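Local coordinates for acetyl-xylan esterase (Streptomyces lividans, PDB 2CC0), which probably removes acetyl groups from xylan in plant cell walls, as a zinc-binding carbohydrate esterase of family 4, at residues 138-143 and 165-170. Residues are numbered along the deposited sequence; the frame is centred on the assembly and turned at random. Where two conformers were deposited one is given.
Sequences AIVQAV and IPRIAQ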
ATOM      1  N   ALA A 138      20.411 -10.537 -10.083  1.00 16.65           N
ATOM      2  CA  ALA A 138      19.380  -9.535 -10.311  1.00 16.12           C
ATOM      3  C   ALA A 138      18.314  -9.600  -9.199  1.00 15.56           C
ATOM      4  O   ALA A 138      17.795  -8.570  -8.761  1.00 16.38           O
ATOM      5  CB  ALA A 138      18.759  -9.697 -11.698  1.00 16.89           C
ATOM      6  N   ILE A 139      18.012 -10.815  -8.744  1.00 14.33           N
ATOM      7  CA  ILE A 139      17.003 -11.012  -7.675  1.00 13.76           C
ATOM      8  C   ILE A 139      17.521 -10.406  -6.368  1.00 13.62           C
ATOM      9  O   ILE A 139      16.780  -9.705  -5.659  1.00 14.00           O
ATOM     10  CB  ILE A 139      16.658 -12.530  -7.518  1.00 13.01           C
ATOM     11  CG1 ILE A 139      15.988 -13.063  -8.795  1.00 12.91           C
ATOM     12  CG2 ILE A 139      15.789 -12.812  -6.259  1.00 14.00           C
ATOM     13  CD1 ILE A 139      15.980 -14.609  -8.900  1.00 15.37           C
ATOM     14  N   VAL A 140      18.780 -10.698  -6.025  1.00 14.29           N
ATOM     15  CA  VAL A 140      19.398 -10.138  -4.829  1.00 14.66           C
ATOM     16  C   VAL A 140      19.426  -8.607  -4.901  1.00 14.42           C
ATOM     17  O   VAL A 140      19.136  -7.934  -3.902  1.00 14.23           O
ATOM     18  CB  VAL A 140      20.828 -10.706  -4.591  1.00 15.21           C
ATOM     19  CG1 VAL A 140      21.479 -10.040  -3.369  1.00 16.47           C
ATOM     20  CG2 VAL A 140      20.751 -12.254  -4.389  1.00 14.87           C
ATOM     21  N   GLN A 141      19.770  -8.071  -6.078  1.00 14.86           N
ATOM     22  CA  GLN A 141      19.770  -6.630  -6.332  0.50 14.95           C
ATOM     23  C   GLN A 141      18.382  -6.015  -6.098  1.00 14.43           C
ATOM     24  O   GLN A 141      18.248  -4.933  -5.521  1.00 14.73           O
ATOM     25  CB  GLN A 141      20.235  -6.359  -7.765  0.50 15.70           C
ATOM     26  CG  GLN A 141      20.277  -4.877  -8.151  0.50 17.06           C
ATOM     27  CD  GLN A 141      21.158  -4.019  -7.226  0.50 20.62           C
ATOM     28  OE1 GLN A 141      20.921  -2.820  -7.066  0.50 20.66           O
ATOM     29  NE2 GLN A 141      22.173  -4.629  -6.626  0.50 20.80           N
ATOM     30  N   ALA A 142      17.340  -6.714  -6.559  1.00 13.29           N
ATOM     31  CA  ALA A 142      15.953  -6.238  -6.350  1.00 12.58           C
ATOM     32  C   ALA A 142      15.655  -6.149  -4.843  1.00 12.13           C
ATOM     33  O   ALA A 142      15.090  -5.171  -4.370  1.00 11.76           O
ATOM     34  CB  ALA A 142      14.956  -7.166  -7.050  1.00 12.03           C
ATOM     35  N   VAL A 143      16.038  -7.173  -4.076  1.00 12.99           N
ATOM     36  CA  VAL A 143      15.879  -7.151  -2.626  1.00 13.85           C
ATOM     37  C   VAL A 143      16.618  -5.965  -1.993  1.00 14.19           C
ATOM     38  O   VAL A 143      16.095  -5.336  -1.067  1.00 15.47           O
ATOM     39  CB  VAL A 143      16.299  -8.510  -1.974  1.00 14.05           C
ATOM     40  CG1 VAL A 143      16.433  -8.371  -0.467  1.00 14.21           C
ATOM     41  CG2 VAL A 143      15.298  -9.594  -2.329  1.00 14.04           C
ATOM     42  N   ILE A 165      18.423 -17.257  -1.786  1.00 13.49           N
ATOM     43  CA  ILE A 165      17.983 -17.095  -0.392  1.00 13.92           C
ATOM     44  C   ILE A 165      19.113 -16.683   0.593  1.00 13.63           C
ATOM     45  O   ILE A 165      18.947 -15.718   1.329  1.00 13.60           O
ATOM     46  CB  ILE A 165      17.166 -18.308   0.121  1.00 13.59           C
ATOM     47  CG1 ILE A 165      15.917 -18.535  -0.738  1.00 13.98           C
ATOM     48  CG2 ILE A 165      16.838 -18.164   1.603  1.00 15.82           C
ATOM     49  CD1 ILE A 165      14.979 -17.315  -0.897  1.00 14.54           C
ATOM     50  N   PRO A 166      20.262 -17.405   0.610  1.00 14.44           N
ATOM     51  CA  PRO A 166      21.297 -16.931   1.549  1.00 14.56           C
ATOM     52  C   PRO A 166      21.746 -15.474   1.329  1.00 14.81           C
ATOM     53  O   PRO A 166      21.861 -14.723   2.299  1.00 15.30           O
ATOM     54  CB  PRO A 166      22.469 -17.919   1.341  1.00 15.00           C
ATOM     55  CG  PRO A 166      21.850 -19.109   0.693  1.00 15.20           C
ATOM     56  CD  PRO A 166      20.690 -18.593  -0.144  1.00 15.43           C
ATOM     57  N   ARG A 167      21.963 -15.069   0.079  1.00 15.48           N
ATOM     58  CA  ARG A 167      22.336 -13.683  -0.220  1.00 15.57           C
ATOM     59  C   ARG A 167      21.230 -12.673   0.068  1.00 15.19           C
ATOM     60  O   ARG A 167      21.513 -11.515   0.402  1.00 16.16           O
ATOM     61  CB  ARG A 167      22.823 -13.549  -1.653  1.00 16.20           C
ATOM     62  CG  ARG A 167      24.248 -14.086  -1.826  1.00 17.35           C
ATOM     63  CD  ARG A 167      24.590 -14.207  -3.297  1.00 21.49           C
ATOM     64  NE  ARG A 167      24.697 -12.908  -3.961  1.00 23.49           N
ATOM     65  CZ  ARG A 167      24.614 -12.736  -5.282  1.00 24.47           C
ATOM     66  NH1 ARG A 167      24.430 -13.781  -6.091  1.00 25.18           N
ATOM     67  NH2 ARG A 167      24.714 -11.516  -5.801  1.00 24.16           N
ATOM     68  N   ILE A 168      19.982 -13.096  -0.038  1.00 14.18           N
ATOM     69  CA  ILE A 168      18.866 -12.238   0.422  1.00 13.50           C
ATOM     70  C   ILE A 168      18.972 -11.970   1.935  1.00 13.27           C
ATOM     71  O   ILE A 168      18.888 -10.817   2.399  1.00 14.56           O
ATOM     72  CB  ILE A 168      17.513 -12.855   0.034  1.00 12.08           C
ATOM     73  CG1 ILE A 168      17.329 -12.736  -1.502  1.00 13.26           C
ATOM     74  CG2 ILE A 168      16.367 -12.191   0.820  1.00 12.03           C
ATOM     75  CD1 ILE A 168      16.102 -13.458  -2.079  1.00 13.55           C
ATOM     76  N   ALA A 169      19.179 -13.030   2.715  1.00 14.41           N
ATOM     77  CA  ALA A 169      19.334 -12.902   4.166  1.00 14.90           C
ATOM     78  C   ALA A 169      20.521 -11.976   4.467  1.00 15.24           C
ATOM     79  O   ALA A 169      20.421 -11.098   5.323  1.00 16.13           O
ATOM     80  CB  ALA A 169      19.535 -14.271   4.801  1.00 15.23           C
ATOM     81  N   GLN A 170      21.627 -12.161   3.736  1.00 15.36           N
ATOM     82  CA  GLN A 170      22.825 -11.319   3.910  1.00 16.04           C
ATOM     83  C   GLN A 170      22.587  -9.861   3.602  1.00 16.34           C
ATOM     84  O   GLN A 170      23.017  -8.969   4.354  1.00 16.56           O
ATOM     85  CB  GLN A 170      23.955 -11.848   3.019  1.00 16.68           C
ATOM     86  CG  GLN A 170      24.492 -13.172   3.516  1.00 18.41           C
ATOM     87  CD  GLN A 170      25.318 -13.883   2.471  1.00 19.75           C
ATOM     88  OE1 GLN A 170      25.861 -13.254   1.555  1.00 22.65           O
ATOM     89  NE2 GLN A 170      25.409 -15.204   2.594  1.00 19.49           N
TER
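V143 and I168 meet between helices 136-144 and 159-174, two neighbouring helices on the outside of the distorted beta/alpha barrel characteristic of family 4 carbohydrate esterases. Helix 136-144 makes the beta-alpha-beta crossover between the parallel strands 126-127 and 151-155, and helix 159-174 follows the second of these. The segment axes run nearly parallel, at 24°, and approach to 9.4 Å, with the CA atoms of V140 and I168 facing each other at 5.7 Å. The tight part toward the sheet is apolar: V143 CG2 sits 3.8 Å from I168 CG1, the two side chains crossing at about a right angle. I168 CD1 continues to I139 CG2, a looser touch at 4.2 Å, while I152 of strand 151-155 touches V143 and M154 touches I168. V140, buried and directed at the other helix, packs just as closely. Only R167 belongs to the solvent side; bent at chi3 (68°), it lays one guanidinium face against V140, CG2 standing 3.9 Å from the plane, over the group's centre. No hydrogen bond joins the two segments; the charge is met by D137, just before the first one, through R167 NH2. An alanine here in place of V140, lacking both methyls, would probably leave a gap beside R167 and the guanidinium freer to turn. V140 CG2, anti to its own carbonyl carbon, also lies 3.7 Å from R167 CB.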